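Local coordinates for protein ATP-dependent CLP protease, putative (Plasmodium falciparum, PDB 2F6I) that is the catalytic domain of a ClpP-type serine protease of the malaria parasite, which probably cuts proteins into small peptides in an ATP-dependent Clp system, at residues R40-T45 with L61-I66; D70-I75 with D98-S103; G105-M110 with P127-M132; K122-P127 with E199-K204; S167-T172 with Y194-E199. All blocks are in the same frame, centred on the assembly; numbering follows the deposited sequence.

Contact 1. Residues R40-T45 with L61-I66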
# COMPACT_ATOMS: atom_id res chain seq x y z
N ARG C 40 -45.13 9.49 1.72
CA ARG C 40 -44.62 10.84 1.88
C ARG C 40 -43.62 10.96 3.02
O ARG C 40 -43.45 12.04 3.59
CB ARG C 40 -45.77 11.82 2.12
CG ARG C 40 -46.82 11.81 1.03
CD ARG C 40 -47.13 13.24 0.62
NE ARG C 40 -47.03 13.38 -0.82
CZ ARG C 40 -46.71 14.51 -1.44
NH1 ARG C 40 -46.46 15.60 -0.75
NH2 ARG C 40 -46.64 14.53 -2.76
N ILE C 41 -42.97 9.86 3.36
CA ILE C 41 -42.00 9.86 4.44
C ILE C 41 -40.59 9.61 3.92
O ILE C 41 -40.32 8.60 3.28
CB ILE C 41 -42.39 8.81 5.50
CG1 ILE C 41 -43.79 9.13 6.03
CG2 ILE C 41 -41.38 8.79 6.63
CD1 ILE C 41 -44.33 8.14 7.04
N ILE C 42 -39.69 10.55 4.21
CA ILE C 42 -38.31 10.46 3.76
C ILE C 42 -37.32 10.47 4.92
O ILE C 42 -37.58 11.04 5.98
CB ILE C 42 -37.95 11.63 2.82
CG1 ILE C 42 -38.77 11.54 1.54
CG2 ILE C 42 -36.46 11.63 2.50
CD1 ILE C 42 -38.50 12.67 0.57
N TYR C 43 -36.17 9.84 4.70
CA TYR C 43 -35.12 9.80 5.70
C TYR C 43 -33.88 10.55 5.23
O TYR C 43 -33.40 10.35 4.12
CB TYR C 43 -34.72 8.36 6.03
CG TYR C 43 -35.78 7.55 6.74
CD1 TYR C 43 -36.94 7.15 6.07
CD2 TYR C 43 -35.62 7.19 8.07
CE1 TYR C 43 -37.91 6.40 6.72
CE2 TYR C 43 -36.59 6.44 8.73
CZ TYR C 43 -37.73 6.05 8.05
OH TYR C 43 -38.69 5.31 8.70
N LEU C 44 -33.37 11.43 6.09
CA LEU C 44 -32.16 12.18 5.81
C LEU C 44 -31.26 11.71 6.94
O LEU C 44 -31.01 12.44 7.90
CB LEU C 44 -32.42 13.69 5.91
CG LEU C 44 -31.20 14.61 5.77
CD1 LEU C 44 -30.45 14.30 4.50
CD2 LEU C 44 -31.65 16.06 5.78
N THR C 45 -30.79 10.47 6.82
CA THR C 45 -29.95 9.87 7.84
C THR C 45 -28.52 9.61 7.39
O THR C 45 -27.82 8.78 7.96
CB THR C 45 -30.57 8.54 8.33
OG1 THR C 45 -30.82 7.68 7.21
CG2 THR C 45 -31.88 8.81 9.06
N LEU C 61 -38.89 16.68 -5.30
CA LEU C 61 -39.53 17.13 -6.53
C LEU C 61 -40.54 16.09 -7.02
O LEU C 61 -41.60 16.44 -7.53
CB LEU C 61 -38.49 17.39 -7.62
CG LEU C 61 -37.54 18.57 -7.38
CD1 LEU C 61 -36.48 18.61 -8.47
CD2 LEU C 61 -38.33 19.86 -7.35
N TYR C 62 -40.20 14.82 -6.85
CA TYR C 62 -41.08 13.74 -7.28
C TYR C 62 -42.37 13.75 -6.48
O TYR C 62 -43.46 13.73 -7.05
CB TYR C 62 -40.40 12.38 -7.15
CG TYR C 62 -41.32 11.22 -7.45
CD1 TYR C 62 -42.11 10.65 -6.45
CD2 TYR C 62 -41.43 10.70 -8.74
CE1 TYR C 62 -42.98 9.60 -6.73
CE2 TYR C 62 -42.30 9.66 -9.03
CZ TYR C 62 -43.08 9.11 -8.02
OH TYR C 62 -43.95 8.08 -8.30
N LEU C 63 -42.24 13.76 -5.16
CA LEU C 63 -43.41 13.76 -4.29
C LEU C 63 -44.31 14.96 -4.57
O LEU C 63 -45.50 14.81 -4.81
CB LEU C 63 -42.99 13.77 -2.82
CG LEU C 63 -42.31 12.50 -2.28
CD1 LEU C 63 -41.91 12.71 -0.82
CD2 LEU C 63 -43.27 11.32 -2.39
N ASP C 64 -43.73 16.16 -4.56
CA ASP C 64 -44.50 17.36 -4.81
C ASP C 64 -45.22 17.30 -6.15
O ASP C 64 -46.19 18.01 -6.38
CB ASP C 64 -43.60 18.60 -4.76
CG ASP C 64 -44.39 19.88 -4.57
OD1 ASP C 64 -45.14 19.97 -3.57
OD2 ASP C 64 -44.26 20.80 -5.41
N ASN C 65 -44.73 16.44 -7.04
CA ASN C 65 -45.34 16.29 -8.36
C ASN C 65 -46.61 15.44 -8.29
O ASN C 65 -47.53 15.63 -9.08
CB ASN C 65 -44.34 15.65 -9.33
CG ASN C 65 -44.80 15.72 -10.77
OD1 ASN C 65 -45.90 15.29 -11.11
ND2 ASN C 65 -43.95 16.27 -11.64
N ILE C 66 -46.65 14.52 -7.33
CA ILE C 66 -47.81 13.65 -7.15
C ILE C 66 -48.98 14.50 -6.64
O ILE C 66 -50.00 14.63 -7.30
CB ILE C 66 -47.52 12.54 -6.12
CG1 ILE C 66 -46.29 11.73 -6.56
CG2 ILE C 66 -48.74 11.63 -5.97
CD1 ILE C 66 -46.43 11.07 -7.92
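R40 and L63 meet with the flat end of one laid against the root of the other. L63 CB stands over one face of the guanidinium, 3.7 Å from R40 NH2 and displaced toward the rim of the group rather than centred on it. I66 comes from another direction: its CB lies near the guanidinium plane, at the edge, 4.0 Å from the same NH2. The arginine chain reaches this place by bending twice, at chi2 (-132°) and chi3 (128°), which turns an initially lateral side chain back over the last turn of helix 50-66. The very close approach of R40 NH2 to the carbonyl of L63 is doubtful in the model and carries no weight here.

A second, purely apolar meeting lies beside it. I42 and L63 run past each other in opposite directions, and their leading methyls touch, I42 CD1 to L63 CD1 at 3.7 Å. Because I42 is extended beyond CG1 (chi2 179°), its delta carbon rather than its branch makes the contact.

The charge of R40 lies 5.4 Å from that of D64, measured between R40 NH1 and D64 OD1, and S97 bridges the gap, its hydroxyl hydrogen-bonded to both atoms. R40 itself, with positive phi, closes a Schellman motif at the end of helix 30-37, whose F37 touches both I42 and L63. The contact thus illustrates how a beta-alpha-beta unit closes on itself: helix 50-66 lies against strand 41-44, and strand 71-77, next in the sheet, is touched by both R40 and L63.

Contact 2. Residues D70-I75 with D98-S103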
# COMPACT_ATOMS: atom_id res chain seq x y z
N ASP C 70 -48.59 17.04 3.02
CA ASP C 70 -47.39 17.15 3.84
C ASP C 70 -46.37 16.04 3.64
O ASP C 70 -46.71 14.86 3.52
CB ASP C 70 -47.79 17.23 5.32
CG ASP C 70 -48.29 18.60 5.72
OD1 ASP C 70 -48.98 19.25 4.90
OD2 ASP C 70 -48.00 19.03 6.86
N ILE C 71 -45.10 16.43 3.60
CA ILE C 71 -43.99 15.51 3.45
C ILE C 71 -43.27 15.48 4.80
O ILE C 71 -42.93 16.54 5.35
CB ILE C 71 -42.99 15.99 2.37
CG1 ILE C 71 -43.66 15.97 1.00
CG2 ILE C 71 -41.75 15.10 2.37
CD1 ILE C 71 -42.78 16.52 -0.11
N LYS C 72 -43.05 14.29 5.34
CA LYS C 72 -42.36 14.15 6.62
C LYS C 72 -40.92 13.69 6.40
O LYS C 72 -40.67 12.75 5.64
CB LYS C 72 -43.08 13.14 7.52
CG LYS C 72 -42.39 12.94 8.86
CD LYS C 72 -43.00 11.79 9.65
CE LYS C 72 -44.41 12.10 10.12
NZ LYS C 72 -44.94 10.99 10.97
N ILE C 73 -39.99 14.36 7.06
CA ILE C 73 -38.57 14.02 6.93
C ILE C 73 -37.89 13.76 8.27
O ILE C 73 -37.78 14.67 9.10
CB ILE C 73 -37.80 15.14 6.20
CG1 ILE C 73 -38.36 15.32 4.79
CG2 ILE C 73 -36.31 14.80 6.14
CD1 ILE C 73 -37.62 16.34 3.96
N TYR C 74 -37.44 12.53 8.48
CA TYR C 74 -36.73 12.19 9.71
C TYR C 74 -35.28 12.62 9.47
O TYR C 74 -34.72 12.34 8.42
CB TYR C 74 -36.77 10.68 9.98
CG TYR C 74 -38.13 10.15 10.38
CD1 TYR C 74 -38.88 9.37 9.50
CD2 TYR C 74 -38.66 10.43 11.64
CE1 TYR C 74 -40.13 8.86 9.87
CE2 TYR C 74 -39.91 9.93 12.02
CZ TYR C 74 -40.64 9.15 11.13
OH TYR C 74 -41.87 8.65 11.49
N ILE C 75 -34.69 13.31 10.44
CA ILE C 75 -33.33 13.79 10.28
C ILE C 75 -32.38 13.30 11.37
O ILE C 75 -32.62 13.49 12.56
CB ILE C 75 -33.28 15.33 10.24
CG1 ILE C 75 -34.23 15.85 9.17
CG2 ILE C 75 -31.86 15.80 9.95
CD1 ILE C 75 -34.35 17.37 9.14
N ASP C 98 -45.83 21.18 2.24
CA ASP C 98 -45.22 21.64 3.47
C ASP C 98 -44.39 20.48 4.01
O ASP C 98 -44.72 19.32 3.79
CB ASP C 98 -46.29 22.05 4.47
CG ASP C 98 -46.85 23.44 4.19
OD1 ASP C 98 -47.26 23.69 3.04
OD2 ASP C 98 -46.88 24.27 5.12
N ILE C 99 -43.32 20.81 4.72
CA ILE C 99 -42.45 19.78 5.26
C ILE C 99 -42.33 19.79 6.77
O ILE C 99 -41.91 20.78 7.36
CB ILE C 99 -41.02 19.94 4.68
CG1 ILE C 99 -41.06 19.75 3.16
CG2 ILE C 99 -40.07 18.95 5.34
CD1 ILE C 99 -39.72 19.89 2.49
N GLN C 100 -42.72 18.69 7.41
CA GLN C 100 -42.57 18.62 8.85
C GLN C 100 -41.30 17.82 9.12
O GLN C 100 -41.10 16.74 8.57
CB GLN C 100 -43.79 17.98 9.52
CG GLN C 100 -44.28 16.68 8.95
CD GLN C 100 -45.48 16.15 9.71
OE1 GLN C 100 -45.35 15.60 10.80
NE2 GLN C 100 -46.67 16.35 9.14
N THR C 101 -40.44 18.39 9.95
CA THR C 101 -39.16 17.78 10.28
C THR C 101 -39.11 17.15 11.67
O THR C 101 -39.58 17.74 12.65
CB THR C 101 -38.03 18.81 10.18
OG1 THR C 101 -38.34 19.93 11.04
CG2 THR C 101 -37.89 19.31 8.76
N ILE C 102 -38.55 15.95 11.74
CA ILE C 102 -38.41 15.24 13.01
C ILE C 102 -36.97 14.76 13.11
O ILE C 102 -36.48 14.01 12.27
CB ILE C 102 -39.36 14.03 13.09
CG1 ILE C 102 -40.81 14.50 12.95
CG2 ILE C 102 -39.16 13.31 14.42
CD1 ILE C 102 -41.84 13.39 13.08
N SER C 103 -36.28 15.20 14.16
CA SER C 103 -34.89 14.82 14.35
C SER C 103 -34.72 13.80 15.45
O SER C 103 -35.49 13.76 16.41
CB SER C 103 -34.06 16.05 14.69
OG SER C 103 -34.37 16.50 16.00
O HOH W 1 -48.68 20.54 2.48
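I71 N and D98 O open a ladder of five backbone hydrogen bonds that shows how regular a parallel pairing can be. I71 donates to D98 O at 2.9 Å and its own carbonyl receives Q100 N; I73 repeats the pattern with Q100 O and I102 N, and I75 N closes it on I102 O at 2.7 Å. On the face carrying I71, I73 and I75, the packing is aliphatic: I73 CD1 meets I99 CG2 at 3.8 Å, and I75 CD1 touches T101 CG2.

The other face is mixed. Y74 and I102 lie side by side and point the same way, with ring carbon CD2 of Y74 3.9 Å from CB of I102. K72 crosses I102 obliquely, CD against CD1 at 4.0 Å, and its CE comes 3.7 Å from Q100 OE1.

These are the two flanking strands of a beta-alpha-beta unit at the middle of the ClpP parallel sheet. The linking helix 82-94 covers the isoleucine face, where F92 touches both I73 and I99.

At the strand entrances a water ties the chains together, donating to D70 OD1 at 2.8 Å and accepting from D98 N. The other carboxylate oxygen, D70 OD2, is held by salt bridges to K119 and K122, which may ease the repulsion between D70 and D98. On strand 99-103, T101 OG1 is fixed by a hydrogen bond to L115 O of helix 109-116.

Contact 3. Residues G105-M110 with P127-M132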
# COMPACT_ATOMS: atom_id res chain seq x y z
N GLY C 105 -31.26 11.16 17.20
CA GLY C 105 -29.85 10.80 17.13
C GLY C 105 -28.95 12.02 17.21
O GLY C 105 -28.75 12.57 18.29
N LEU C 106 -28.42 12.43 16.07
CA LEU C 106 -27.53 13.58 16.04
C LEU C 106 -27.82 14.43 14.81
O LEU C 106 -27.94 13.90 13.70
CB LEU C 106 -26.07 13.12 16.01
CG LEU C 106 -25.03 14.23 16.12
CD1 LEU C 106 -25.23 14.95 17.44
CD2 LEU C 106 -23.63 13.66 16.06
N VAL C 107 -27.93 15.73 15.01
CA VAL C 107 -28.18 16.66 13.92
C VAL C 107 -27.22 17.82 14.05
O VAL C 107 -27.01 18.33 15.16
CB VAL C 107 -29.63 17.17 13.95
CG1 VAL C 107 -29.85 18.19 12.84
CG2 VAL C 107 -30.60 16.00 13.79
N ALA C 108 -26.64 18.25 12.93
CA ALA C 108 -25.68 19.35 12.96
C ALA C 108 -25.61 20.17 11.68
O ALA C 108 -26.10 19.75 10.63
CB ALA C 108 -24.30 18.80 13.29
N SER C 109 -24.99 21.34 11.78
CA SER C 109 -24.83 22.26 10.66
C SER C 109 -26.07 22.36 9.78
O SER C 109 -27.18 22.56 10.28
CB SER C 109 -23.62 21.84 9.82
OG SER C 109 -23.29 22.83 8.87
N MET C 110 -25.89 22.21 8.47
CA MET C 110 -27.01 22.29 7.54
C MET C 110 -28.15 21.35 7.90
O MET C 110 -29.32 21.63 7.59
CB MET C 110 -26.55 22.02 6.10
CG MET C 110 -25.92 23.22 5.41
SD MET C 110 -26.94 24.71 5.58
CE MET C 110 -28.39 24.27 4.65
N PRO C 127 -36.56 12.88 22.30
CA PRO C 127 -35.87 13.21 23.55
C PRO C 127 -34.33 13.20 23.60
O PRO C 127 -33.72 14.18 24.04
CB PRO C 127 -36.47 12.21 24.54
CG PRO C 127 -37.82 11.97 24.01
CD PRO C 127 -37.57 11.83 22.54
N ASN C 128 -33.71 12.11 23.17
CA ASN C 128 -32.26 11.98 23.23
C ASN C 128 -31.42 12.59 22.11
O ASN C 128 -30.20 12.49 22.13
CB ASN C 128 -31.90 10.50 23.39
CG ASN C 128 -32.33 9.94 24.72
OD1 ASN C 128 -32.99 8.90 24.79
ND2 ASN C 128 -31.98 10.64 25.80
N CYS C 129 -32.07 13.23 21.15
CA CYS C 129 -31.34 13.84 20.04
C CYS C 129 -30.39 14.94 20.50
O CYS C 129 -30.70 15.71 21.41
CB CYS C 129 -32.33 14.41 19.03
SG CYS C 129 -31.55 15.06 17.54
N ARG C 130 -29.22 15.00 19.87
CA ARG C 130 -28.23 16.02 20.19
C ARG C 130 -28.15 16.94 18.98
O ARG C 130 -27.91 16.48 17.87
CB ARG C 130 -26.87 15.38 20.48
CG ARG C 130 -26.89 14.38 21.63
CD ARG C 130 -27.23 15.06 22.95
NE ARG C 130 -26.12 15.85 23.47
CZ ARG C 130 -26.21 16.69 24.50
NH1 ARG C 130 -27.37 16.86 25.12
NH2 ARG C 130 -25.14 17.36 24.90
N ILE C 131 -28.37 18.23 19.21
CA ILE C 131 -28.36 19.22 18.14
C ILE C 131 -27.27 20.27 18.33
O ILE C 131 -27.07 20.77 19.44
CB ILE C 131 -29.73 19.93 18.07
CG1 ILE C 131 -30.84 18.88 17.90
CG2 ILE C 131 -29.76 20.92 16.92
CD1 ILE C 131 -32.24 19.44 17.99
N MET C 132 -26.56 20.58 17.25
CA MET C 132 -25.48 21.57 17.29
C MET C 132 -25.47 22.40 16.01
O MET C 132 -26.07 22.03 15.01
CB MET C 132 -24.14 20.86 17.43
CG MET C 132 -23.79 19.98 16.25
SD MET C 132 -23.08 18.42 16.76
CE MET C 132 -24.37 17.86 17.86
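G105, whose carbonyl receives R130 N at 2.9 Å, marks the corner between two sheets: with phi at 80° the chain turns here, leaving the main parallel sheet of the ClpP fold and entering a smaller mixed one. In that second sheet strand 106-107 runs parallel to strand 130-132, which in turn pairs antiparallel with strand 185-186. Two further backbone bonds continue the ladder, V107 N to R130 O at 3.0 Å and M132 N to V107 O at 3.1 Å.

L106 and R130 share one face. The leucine lies by the root of the arginine, though the position of its CD1 is doubtful because the gap modelled to M132 CE is unreliably short. The rest of R130 leads away to a salt bridge with E153 and a cation-pi contact with Y156, both of another subunit. Assembly and strand pairing are therefore served by different ends of one residue.

M132 approaches from the other strand's far end. Its chi1 of 64° places CG between the backbone N and the carbonyl carbon, and bends at chi2 and chi3 fold the thioether back over A108, so that SD lies 3.7 Å from A108 CB. The M132 side chain also comes to about 3 Å, nearest atoms, from that of H134, the predicted active-site histidine, so this small sheet probably borders the active site. On the face opposite R130, V107 uses its CG2 branch, which rests 4.0 Å from C129 SG.

Contact 4. Residues K122-P127 with E199-K204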
# COMPACT_ATOMS: atom_id res chain seq x y z
N LYS C 122 -44.45 22.48 13.12
CA LYS C 122 -44.30 21.07 12.77
C LYS C 122 -42.85 20.60 12.77
O LYS C 122 -42.48 19.68 12.05
CB LYS C 122 -44.94 20.78 11.42
CG LYS C 122 -46.45 20.98 11.42
CD LYS C 122 -47.09 20.50 10.12
CE LYS C 122 -48.60 20.67 10.16
NZ LYS C 122 -49.27 20.17 8.93
N ARG C 123 -42.02 21.25 13.58
CA ARG C 123 -40.62 20.88 13.70
C ARG C 123 -40.50 20.17 15.04
O ARG C 123 -40.72 20.77 16.09
CB ARG C 123 -39.73 22.12 13.68
CG ARG C 123 -39.88 22.95 12.41
CD ARG C 123 -39.08 24.24 12.52
NE ARG C 123 -39.45 24.99 13.71
CZ ARG C 123 -38.80 26.06 14.16
NH1 ARG C 123 -37.74 26.52 13.50
NH2 ARG C 123 -39.20 26.67 15.27
N LYS C 124 -40.17 18.88 15.00
CA LYS C 124 -40.06 18.10 16.22
C LYS C 124 -38.72 17.40 16.40
O LYS C 124 -37.86 17.42 15.52
CB LYS C 124 -41.18 17.06 16.26
CG LYS C 124 -42.57 17.65 16.11
CD LYS C 124 -43.64 16.57 16.20
CE LYS C 124 -45.04 17.16 16.06
NZ LYS C 124 -46.10 16.12 16.20
N SER C 125 -38.56 16.78 17.56
CA SER C 125 -37.34 16.06 17.89
C SER C 125 -37.60 15.06 19.00
O SER C 125 -38.34 15.34 19.94
CB SER C 125 -36.26 17.05 18.34
OG SER C 125 -35.17 16.37 18.93
N LEU C 126 -36.99 13.88 18.88
CA LEU C 126 -37.13 12.86 19.90
C LEU C 126 -36.26 13.33 21.07
O LEU C 126 -35.30 14.09 20.87
CB LEU C 126 -36.68 11.50 19.37
CG LEU C 126 -37.69 10.83 18.42
CD1 LEU C 126 -37.09 9.59 17.81
CD2 LEU C 126 -38.95 10.47 19.20
N PRO C 127 -36.56 12.88 22.30
CA PRO C 127 -35.87 13.21 23.55
C PRO C 127 -34.33 13.20 23.60
O PRO C 127 -33.72 14.18 24.04
CB PRO C 127 -36.47 12.21 24.54
CG PRO C 127 -37.82 11.97 24.01
CD PRO C 127 -37.57 11.83 22.54
N GLU C 199 -41.45 21.41 19.29
CA GLU C 199 -41.77 20.56 20.43
C GLU C 199 -40.97 19.27 20.53
O GLU C 199 -40.50 18.73 19.53
CB GLU C 199 -43.27 20.25 20.44
CG GLU C 199 -43.81 19.78 19.10
CD GLU C 199 -45.32 19.58 19.13
OE1 GLU C 199 -46.03 20.51 19.56
OE2 GLU C 199 -45.79 18.49 18.73
N VAL C 200 -40.83 18.79 21.76
CA VAL C 200 -40.12 17.56 22.05
C VAL C 200 -41.14 16.45 22.21
O VAL C 200 -41.98 16.49 23.10
CB VAL C 200 -39.31 17.68 23.36
CG1 VAL C 200 -38.62 16.36 23.67
CG2 VAL C 200 -38.29 18.80 23.25
N ILE C 201 -41.08 15.45 21.33
CA ILE C 201 -42.01 14.34 21.39
C ILE C 201 -41.91 13.58 22.71
O ILE C 201 -40.82 13.21 23.14
CB ILE C 201 -41.78 13.36 20.22
CG1 ILE C 201 -41.98 14.09 18.89
CG2 ILE C 201 -42.72 12.17 20.33
CD1 ILE C 201 -41.54 13.30 17.68
N GLU C 202 -43.06 13.37 23.34
CA GLU C 202 -43.11 12.64 24.61
C GLU C 202 -42.91 11.17 24.30
O GLU C 202 -43.39 10.66 23.29
CB GLU C 202 -44.46 12.86 25.29
N THR C 203 -42.20 10.49 25.17
CA THR C 203 -41.89 9.08 24.97
C THR C 203 -42.23 8.28 26.22
O THR C 203 -42.42 8.86 27.29
CB THR C 203 -40.39 8.96 24.60
OG1 THR C 203 -40.26 8.90 23.18
CG2 THR C 203 -39.75 7.77 25.25
N LYS C 204 -42.33 6.97 26.09
CA LYS C 204 -42.63 6.13 27.25
C LYS C 204 -41.47 6.16 28.24
O LYS C 204 -41.58 5.68 29.37
CB LYS C 204 -42.90 4.69 26.80
CG LYS C 204 -44.22 4.51 26.08
CD LYS C 204 -44.44 3.08 25.63
CE LYS C 204 -43.48 2.70 24.52
NZ LYS C 204 -43.80 1.35 23.95
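E199 and K124 begin an edge pairing of the parallel sheet of the ClpP fold, strand 199-200 being one of its outer strands within this chain and joining strand 123-125 after a long excursion. The backbone grip is slack: E199 N reaches R123 O at 3.3 Å and E199 O takes S125 N at 3.4 Å, both weak. The side chains of E199 and K124 lie alongside each other, pointing the same way, K124 with CG anti to its carbonyl carbon (chi1 -55°) and both extended beyond CG. Their ends form a rather long salt bridge, K124 NZ to E199 OE2 at 3.5 Å.

V200 points to the other face, where its CG1 approaches P127. Next, I201 N gives the firmer bond, 3.1 Å to S125 O, and its side chain lies across the aliphatic part of K124 at about a right angle, CG1 against CD. From there I201 CD1 reaches L126 CD2 at 4.1 Å, while Y94 of another subunit packs on the same isoleucine.

Beyond I201 the ladder gives way to contacts of the P127 ring, whose CG lies 3.4 Å from I201 O. T203 meets this ring at a slant, its CB 4.0 Å from P127 CG.

Contact 5. Residues S167-T172 with Y194-E199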
# COMPACT_ATOMS: atom_id res chain seq x y z
N SER C 167 -33.09 33.52 10.94
CA SER C 167 -34.47 33.78 10.55
C SER C 167 -35.42 32.64 10.90
O SER C 167 -36.64 32.80 10.83
CB SER C 167 -34.55 34.06 9.05
OG SER C 167 -34.40 32.86 8.30
N PHE C 168 -34.87 31.49 11.28
CA PHE C 168 -35.69 30.33 11.63
C PHE C 168 -35.86 30.16 13.14
O PHE C 168 -36.85 29.58 13.60
CB PHE C 168 -35.06 29.04 11.08
CG PHE C 168 -35.03 28.96 9.58
CD1 PHE C 168 -34.09 28.15 8.95
CD2 PHE C 168 -35.94 29.66 8.80
CE1 PHE C 168 -34.05 28.04 7.56
CE2 PHE C 168 -35.92 29.56 7.41
CZ PHE C 168 -34.97 28.75 6.79
N THR C 169 -34.90 30.65 13.91
CA THR C 169 -34.93 30.51 15.36
C THR C 169 -35.16 31.81 16.12
O THR C 169 -35.35 31.80 17.34
CB THR C 169 -33.62 29.88 15.87
OG1 THR C 169 -32.52 30.72 15.50
CG2 THR C 169 -33.43 28.50 15.27
N ASN C 170 -35.12 32.93 15.40
CA ASN C 170 -35.31 34.25 16.00
C ASN C 170 -34.08 34.70 16.79
O ASN C 170 -34.09 35.76 17.41
CB ASN C 170 -36.54 34.26 16.91
CG ASN C 170 -37.82 34.00 16.14
OD1 ASN C 170 -38.18 34.75 15.23
ND2 ASN C 170 -38.53 32.93 16.51
N GLN C 171 -33.04 33.88 16.77
CA GLN C 171 -31.80 34.22 17.46
C GLN C 171 -31.08 35.19 16.55
O GLN C 171 -31.34 35.24 15.36
CB GLN C 171 -30.94 32.98 17.67
CG GLN C 171 -31.56 31.93 18.56
CD GLN C 171 -31.84 32.44 19.95
OE1 GLN C 171 -30.95 32.99 20.61
NE2 GLN C 171 -33.07 32.27 20.41
N THR C 172 -30.16 35.97 17.12
CA THR C 172 -29.41 36.92 16.33
C THR C 172 -28.23 36.22 15.68
O THR C 172 -27.74 35.20 16.20
CB THR C 172 -28.87 38.07 17.20
OG1 THR C 172 -27.85 37.58 18.08
CG2 THR C 172 -29.98 38.64 18.05
N TYR C 194 -34.17 27.35 21.95
CA TYR C 194 -33.32 28.08 21.02
C TYR C 194 -34.16 28.51 19.81
O TYR C 194 -33.84 29.49 19.14
CB TYR C 194 -32.17 27.19 20.54
CG TYR C 194 -30.95 27.93 20.04
CD1 TYR C 194 -29.97 28.38 20.93
CD2 TYR C 194 -30.76 28.16 18.68
CE1 TYR C 194 -28.83 29.03 20.48
CE2 TYR C 194 -29.62 28.82 18.22
CZ TYR C 194 -28.66 29.25 19.12
OH TYR C 194 -27.53 29.88 18.66
N GLY C 195 -35.22 27.76 19.54
CA GLY C 195 -36.09 28.08 18.42
C GLY C 195 -35.83 27.24 17.18
O GLY C 195 -36.26 27.60 16.09
N ILE C 196 -35.14 26.11 17.36
CA ILE C 196 -34.84 25.21 16.25
C ILE C 196 -36.00 24.26 16.00
O ILE C 196 -36.33 23.96 14.85
CB ILE C 196 -33.55 24.40 16.53
CG1 ILE C 196 -32.35 25.35 16.54
CG2 ILE C 196 -33.36 23.32 15.47
CD1 ILE C 196 -31.04 24.70 16.95
N ILE C 197 -36.61 23.77 17.07
CA ILE C 197 -37.75 22.87 16.96
C ILE C 197 -38.91 23.45 17.76
O ILE C 197 -38.70 24.25 18.68
CB ILE C 197 -37.44 21.46 17.50
CG1 ILE C 197 -36.99 21.55 18.96
CG2 ILE C 197 -36.37 20.80 16.64
CD1 ILE C 197 -36.74 20.21 19.62
N ASP C 198 -40.12 23.04 17.43
CA ASP C 198 -41.30 23.54 18.12
C ASP C 198 -41.65 22.72 19.36
O ASP C 198 -42.11 23.27 20.36
CB ASP C 198 -42.49 23.58 17.16
CG ASP C 198 -42.18 24.34 15.90
OD1 ASP C 198 -41.83 25.54 16.00
OD2 ASP C 198 -42.28 23.75 14.80
N GLU C 199 -41.45 21.41 19.29
CA GLU C 199 -41.77 20.56 20.43
C GLU C 199 -40.97 19.27 20.53
O GLU C 199 -40.50 18.73 19.53
CB GLU C 199 -43.27 20.25 20.44
CG GLU C 199 -43.81 19.78 19.10
CD GLU C 199 -45.32 19.58 19.13
OE1 GLU C 199 -46.03 20.51 19.56
OE2 GLU C 199 -45.79 18.49 18.73
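T169 and G195 bring the ends of two helices together with their CA atoms 4.1 Å apart, a closeness possible because G195, at phi 100°, leaves helix 188-194 through a Schellman motif and has no side chain on the facing side. F168 O and G195 O lie 3.2 Å apart, two acceptors that would repel, and R123 NH1 from the sheet serves both, hydrogen-bonding to F168 O and weakly to G195 O.

T169 fills the angle between the two backbones with its methyl. CG2 sits anti to the carbonyl carbon, and is thereby turned onto I196 CG1 at 3.6 Å and, near the ring plane, toward the edge of Y194. The hydroxyl takes another course, bonding to L165 O one turn back in its own helix and weakly accepting Q171 N.

Q171 comes over a face of Y194. Its CG lies 3.9 Å from the ring centroid and 20° off the normal, a CH-pi contact made by the middle of the side chain. A bend at chi2 then leaves the amide tilted 29° to the ring, from where NE2 makes a weak, strongly bent bond to Y194 O at 3.2 Å. At its hydroxyl end the tyrosine is held by a hydrogen bond between OH and D179 of helix 173-181.

The arrangement is a worked case of two C-terminal helix ends, one finished by a Schellman motif, abutting at a glycine where helix 151-169 meets the turn leading to strand 199-200.

Contacts 1, 2 and 4 all reach the five-stranded parallel sheet, whose strand order follows the sequence. Contacts 1 and 2, centres 9 Å apart, belong to successive beta-alpha-beta units that share strand 71-77. Contact 4 adds strand 199-200 at the far edge, its centre about 21 Å from that of contact 1. A probable backbone hydrogen bond, K124 N to T101 O, joins contacts 2 and 4. Contact 3 branches off as strand 99-104 runs into strand 106-107, and its smaller mixed sheet lies beside the predicted active-site histidine. Contact 5, nested within the loop closed by contact 4, is tied to it through R123 and D198. All five have at least one residue packed on a neighbouring subunit.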